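Iminosuccinate reductase (Paracoccus denitrificans, PDB 6RQA) catalyses the NADH-dependent reduction of iminosuccinate to L-aspartate, regenerating the amino donor for the beta-hydroxyaspartate cycle of glyoxylate assimilation. Local coordinates at residues S119-R131 / G314-V327. Numbering follows the deposited sequence.
Sequences SAAVGGNLLTALR and GVGLQDLAVAQAVV. With NAD (nicotinamide-adenine-dinucleotide), chain C.
A buried salt bridge beside the nicotinamide ties helix 125-131 to helix 316-327, and an apolar seam carries the contact on to strand 119-123. Arg131 grips Asp319 side-on: NE donates to OD1, while NH1 reaches OD2 on its syn lone pair at 2.9 Å. OD1 lies in the guanidinium plane, yet NE meets it from above the carboxylate, the two planes being 57° apart. With CG wedged between the backbone N and carbonyl carbon (chi1 57°) and a bend at chi2, the chain of Arg131, an NAD(+)-binding residue, passes Gln318 CB and sets NH2 3.2 Å from NAD O7N; the Asp319 bridge holds the guanidinium beside this carboxamide. Thr128 CG2 lies toward the rim of one guanidinium face; Val315 O sits over the centre of the other. Farther along, Leu127 lies on the helix, CD1 against Ala323 CB (3.7 Å) and CD2 touching both Val322 CG2 and Val326 CG2. Val122 then meets Val326 through CG1 and Val327 through CG2, and Ala120 CB closes the row on Val327 CG2. Asp319 OD1 also pairs with Lys88, probably the proton donor/acceptor, which is hydrogen-bonded to Thr128 OG1 as well. Strands 22-25 and 104-111 flank 119-123 and share its packing on helix 316-333, whose early part packs against helix 36-51.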
loop_
_atom_site.group_PDB
_atom_site.type_symbol
_atom_site.label_atom_id
_atom_site.label_comp_id
_atom_site.label_asym_id
_atom_site.label_seq_id
_atom_site.Cartn_x
_atom_site.Cartn_y
_atom_site.Cartn_z
ATOM N N SER A 119 -3.496 0.376 14.679
ATOM C CA SER A 119 -3.132 0.007 16.040
ATOM C C SER A 119 -1.678 0.283 16.387
ATOM O O SER A 119 -1.390 0.631 17.534
ATOM C CB SER A 119 -3.431 -1.477 16.290
ATOM O OG SER A 119 -2.747 -2.301 15.363
ATOM N N ALA A 120 -0.753 0.147 15.437
ATOM C CA ALA A 120 0.658 0.299 15.757
ATOM C C ALA A 120 1.443 0.745 14.531
ATOM O O ALA A 120 1.063 0.467 13.391
ATOM C CB ALA A 120 1.250 -1.005 16.307
ATOM N N ALA A 121 2.544 1.448 14.790
ATOM C CA ALA A 121 3.542 1.785 13.781
ATOM C C ALA A 121 4.908 1.444 14.353
ATOM O O ALA A 121 5.267 1.921 15.434
ATOM C CB ALA A 121 3.476 3.262 13.390
ATOM N N VAL A 122 5.663 0.614 13.637
ATOM C CA VAL A 122 6.933 0.088 14.122
ATOM C C VAL A 122 8.012 0.354 13.083
ATOM O O VAL A 122 7.772 0.213 11.879
ATOM C CB VAL A 122 6.838 -1.424 14.425
ATOM C CG1 VAL A 122 8.107 -1.920 15.095
ATOM C CG2 VAL A 122 5.620 -1.723 15.286
ATOM N N GLY A 123 9.195 0.743 13.548
ATOM C CA GLY A 123 10.328 0.854 12.646
ATOM C C GLY A 123 10.658 -0.493 12.027
ATOM O O GLY A 123 10.667 -1.524 12.702
ATOM N N GLY A 124 10.930 -0.482 10.724
ATOM C CA GLY A 124 11.050 -1.726 9.991
ATOM C C GLY A 124 12.430 -2.073 9.472
ATOM O O GLY A 124 12.609 -3.138 8.874
ATOM N N ASN A 125 13.415 -1.198 9.688
ATOM C CA ASN A 125 14.758 -1.460 9.178
ATOM C C ASN A 125 15.354 -2.708 9.818
ATOM O O ASN A 125 15.634 -3.702 9.136
ATOM C CB ASN A 125 15.659 -0.245 9.410
ATOM C CG ASN A 125 15.302 0.925 8.515
ATOM O OD1 ASN A 125 14.640 0.758 7.491
ATOM N ND2 ASN A 125 15.746 2.117 8.896
ATOM N N LEU A 126 15.551 -2.678 11.139
ATOM C CA LEU A 126 16.114 -3.837 11.823
ATOM C C LEU A 126 15.187 -5.043 11.743
ATOM O O LEU A 126 15.659 -6.185 11.701
ATOM C CB LEU A 126 16.414 -3.491 13.283
ATOM C CG LEU A 126 17.064 -4.596 14.120
ATOM C CD1 LEU A 126 18.315 -5.113 13.433
ATOM C CD2 LEU A 126 17.386 -4.097 15.518
ATOM N N LEU A 127 13.871 -4.814 11.709
ATOM C CA LEU A 127 12.932 -5.928 11.622
ATOM C C LEU A 127 13.108 -6.700 10.320
ATOM O O LEU A 127 13.038 -7.935 10.310
ATOM C CB LEU A 127 11.494 -5.423 11.753
ATOM C CG LEU A 127 11.019 -5.005 13.145
ATOM C CD1 LEU A 127 9.533 -4.679 13.126
ATOM C CD2 LEU A 127 11.316 -6.093 14.165
ATOM N N THR A 128 13.344 -5.991 9.213
ATOM C CA THR A 128 13.498 -6.656 7.922
ATOM C C THR A 128 14.679 -7.618 7.935
ATOM O O THR A 128 14.560 -8.772 7.508
ATOM C CB THR A 128 13.665 -5.619 6.810
ATOM O OG1 THR A 128 12.532 -4.741 6.797
ATOM C CG2 THR A 128 13.780 -6.307 5.458
ATOM N N ALA A 129 15.833 -7.159 8.426
ATOM C CA ALA A 129 17.007 -8.025 8.478
ATOM C C ALA A 129 16.777 -9.213 9.402
ATOM O O ALA A 129 17.241 -10.325 9.124
ATOM C CB ALA A 129 18.232 -7.225 8.923
ATOM N N LEU A 130 16.054 -9.000 10.503
ATOM C CA LEU A 130 15.817 -10.081 11.455
ATOM C C LEU A 130 14.910 -11.156 10.866
ATOM O O LEU A 130 15.224 -12.349 10.939
ATOM C CB LEU A 130 15.225 -9.522 12.747
ATOM C CG LEU A 130 16.202 -8.757 13.638
ATOM C CD1 LEU A 130 15.490 -8.218 14.863
ATOM C CD2 LEU A 130 17.373 -9.645 14.039
ATOM N N ARG A 131 13.774 -10.758 10.281
ATOM C CA ARG A 131 12.865 -11.762 9.731
ATOM C C ARG A 131 13.453 -12.433 8.496
ATOM O O ARG A 131 13.142 -13.597 8.221
ATOM C CB ARG A 131 11.494 -11.147 9.422
ATOM C CG ARG A 131 11.476 -9.959 8.459
ATOM C CD ARG A 131 11.411 -10.386 6.999
ATOM N NE ARG A 131 10.875 -9.334 6.143
ATOM C CZ ARG A 131 10.959 -9.335 4.817
ATOM N NH1 ARG A 131 10.433 -8.338 4.117
ATOM N NH2 ARG A 131 11.577 -10.326 4.190
ATOM N N GLY A 314 10.917 -12.848 0.419
ATOM C CA GLY A 314 10.403 -11.863 1.349
ATOM C C GLY A 314 8.925 -11.591 1.156
ATOM O O GLY A 314 8.507 -11.139 0.085
ATOM N N VAL A 315 8.123 -11.869 2.180
ATOM C CA VAL A 315 6.685 -11.640 2.129
ATOM C C VAL A 315 6.287 -10.746 3.295
ATOM O O VAL A 315 6.940 -10.729 4.345
ATOM C CB VAL A 315 5.885 -12.961 2.148
ATOM C CG1 VAL A 315 6.247 -13.819 0.944
ATOM C CG2 VAL A 315 6.127 -13.719 3.442
ATOM N N GLY A 316 5.198 -10.000 3.101
ATOM C CA GLY A 316 4.779 -9.031 4.099
ATOM C C GLY A 316 4.379 -9.647 5.426
ATOM O O GLY A 316 4.511 -9.007 6.472
ATOM N N LEU A 317 3.882 -10.887 5.408
ATOM C CA LEU A 317 3.494 -11.538 6.656
ATOM C C LEU A 317 4.684 -11.712 7.590
ATOM O O LEU A 317 4.524 -11.655 8.816
ATOM C CB LEU A 317 2.842 -12.891 6.373
ATOM C CG LEU A 317 1.446 -12.890 5.742
ATOM C CD1 LEU A 317 1.003 -14.312 5.443
ATOM C CD2 LEU A 317 0.436 -12.194 6.640
ATOM N N GLN A 318 5.881 -11.927 7.036
ATOM C CA GLN A 318 7.076 -12.010 7.869
ATOM C C GLN A 318 7.305 -10.710 8.629
ATOM O O GLN A 318 7.611 -10.727 9.827
ATOM C CB GLN A 318 8.290 -12.355 7.006
ATOM C CG GLN A 318 8.241 -13.747 6.402
ATOM C CD GLN A 318 9.237 -13.928 5.275
ATOM O OE1 GLN A 318 9.709 -12.957 4.686
ATOM N NE2 GLN A 318 9.561 -15.178 4.966
ATOM N N ASP A 319 7.151 -9.571 7.948
ATOM C CA ASP A 319 7.257 -8.283 8.624
ATOM C C ASP A 319 6.143 -8.105 9.648
ATOM O O ASP A 319 6.381 -7.611 10.756
ATOM C CB ASP A 319 7.223 -7.149 7.599
ATOM C CG ASP A 319 8.302 -7.283 6.544
ATOM O OD1 ASP A 319 9.494 -7.342 6.913
ATOM O OD2 ASP A 319 7.954 -7.338 5.345
ATOM N N LEU A 320 4.919 -8.505 9.296
ATOM C CA LEU A 320 3.799 -8.355 10.218
ATOM C C LEU A 320 3.992 -9.202 11.468
ATOM O O LEU A 320 3.736 -8.740 12.586
ATOM C CB LEU A 320 2.489 -8.723 9.520
ATOM C CG LEU A 320 2.055 -7.850 8.340
ATOM C CD1 LEU A 320 0.727 -8.334 7.780
ATOM C CD2 LEU A 320 1.963 -6.391 8.755
ATOM N N ALA A 321 4.450 -10.445 11.299
ATOM C CA ALA A 321 4.606 -11.336 12.444
ATOM C C ALA A 321 5.683 -10.836 13.396
ATOM O O ALA A 321 5.506 -10.879 14.619
ATOM C CB ALA A 321 4.933 -12.751 11.968
ATOM N N VAL A 322 6.803 -10.355 12.858
ATOM C CA VAL A 322 7.892 -9.915 13.721
ATOM C C VAL A 322 7.580 -8.556 14.340
ATOM O O VAL A 322 8.091 -8.231 15.418
ATOM C CB VAL A 322 9.219 -9.901 12.939
ATOM C CG1 VAL A 322 9.280 -8.714 11.985
ATOM C CG2 VAL A 322 10.402 -9.898 13.889
ATOM N N ALA A 323 6.731 -7.752 13.694
ATOM C CA ALA A 323 6.365 -6.457 14.260
ATOM C C ALA A 323 5.301 -6.599 15.340
ATOM O O ALA A 323 5.324 -5.869 16.337
ATOM C CB ALA A 323 5.882 -5.513 13.161
ATOM N N GLN A 324 4.357 -7.526 15.156
ATOM C CA GLN A 324 3.351 -7.765 16.185
ATOM C C GLN A 324 3.994 -8.238 17.482
ATOM O O GLN A 324 3.601 -7.807 18.571
ATOM C CB GLN A 324 2.320 -8.781 15.692
ATOM C CG GLN A 324 1.344 -9.261 16.763
ATOM C CD GLN A 324 0.515 -8.134 17.359
ATOM O OE1 GLN A 324 0.377 -7.061 16.768
ATOM N NE2 GLN A 324 -0.045 -8.376 18.537
ATOM N N ALA A 325 4.993 -9.119 17.383
ATOM C CA ALA A 325 5.709 -9.562 18.575
ATOM C C ALA A 325 6.459 -8.412 19.236
ATOM O O ALA A 325 6.562 -8.366 20.468
ATOM C CB ALA A 325 6.673 -10.692 18.215
ATOM N N VAL A 326 6.979 -7.476 18.440
ATOM C CA VAL A 326 7.691 -6.328 18.996
ATOM C C VAL A 326 6.741 -5.439 19.788
ATOM O O VAL A 326 7.088 -4.948 20.871
ATOM C CB VAL A 326 8.401 -5.548 17.874
ATOM C CG1 VAL A 326 8.733 -4.137 18.328
ATOM C CG2 VAL A 326 9.661 -6.273 17.453
ATOM N N VAL A 327 5.534 -5.212 19.266
ATOM C CA VAL A 327 4.558 -4.395 19.980
ATOM C C VAL A 327 4.189 -5.045 21.308
ATOM O O VAL A 327 4.019 -4.360 22.326
ATOM C CB VAL A 327 3.316 -4.151 19.102
ATOM C CG1 VAL A 327 2.296 -3.303 19.842
ATOM C CG2 VAL A 327 3.713 -3.482 17.800
HETATM P PA NAD C . 24.519 -4.868 0.803
HETATM O O1A NAD C . 24.648 -4.023 -0.434
HETATM O O2A NAD C . 24.871 -4.586 2.228
HETATM O O5B NAD C . 25.712 -6.061 0.398
HETATM C C5B NAD C . 25.555 -6.350 -0.937
HETATM C C4B NAD C . 26.520 -7.445 -1.309
HETATM O O4B NAD C . 26.233 -7.854 -2.632
HETATM C C3B NAD C . 27.896 -6.786 -1.318
HETATM O O3B NAD C . 28.389 -6.972 -0.031
HETATM C C2B NAD C . 28.637 -7.625 -2.366
HETATM O O2B NAD C . 29.206 -8.766 -1.817
HETATM C C1B NAD C . 27.462 -8.092 -3.315
HETATM N N9A NAD C . 27.410 -7.284 -4.538
HETATM C C8A NAD C . 27.223 -5.899 -4.706
HETATM N N7A NAD C . 27.232 -5.527 -5.986
HETATM C C5A NAD C . 27.430 -6.724 -6.698
HETATM C C6A NAD C . 27.535 -7.012 -8.085
HETATM N N6A NAD C . 27.436 -5.999 -8.991
HETATM N N1A NAD C . 27.734 -8.300 -8.513
HETATM C C2A NAD C . 27.825 -9.261 -7.540
HETATM N N3A NAD C . 27.743 -9.142 -6.197
HETATM C C4A NAD C . 27.544 -7.835 -5.808
HETATM O O3 NAD C . 23.060 -5.479 0.496
HETATM P PN NAD C . 22.311 -6.099 1.749
HETATM O O1N NAD C . 23.038 -7.021 2.697
HETATM O O2N NAD C . 21.333 -5.015 2.027
HETATM O O5D NAD C . 21.140 -7.265 1.083
HETATM C C5D NAD C . 21.729 -7.822 -0.012
HETATM C C4D NAD C . 20.658 -8.500 -0.830
HETATM O O4D NAD C . 19.670 -9.041 0.073
HETATM C C3D NAD C . 19.951 -7.390 -1.665
HETATM O O3D NAD C . 19.914 -7.863 -2.964
HETATM C C2D NAD C . 18.546 -7.328 -1.039
HETATM O O2D NAD C . 17.520 -7.181 -1.962
HETATM C C1D NAD C . 18.439 -8.783 -0.523
HETATM N N1N NAD C . 17.387 -8.854 0.568
HETATM C C2N NAD C . 16.568 -9.945 0.537
HETATM C C3N NAD C . 15.575 -10.083 1.505
HETATM C C7N NAD C . 14.728 -11.307 1.398
HETATM O O7N NAD C . 13.816 -11.535 2.186
HETATM N N7N NAD C . 15.022 -12.169 0.370
HETATM C C4N NAD C . 15.430 -9.104 2.489
HETATM C C5N NAD C . 16.276 -8.002 2.495
HETATM C C6N NAD C . 17.270 -7.876 1.518
#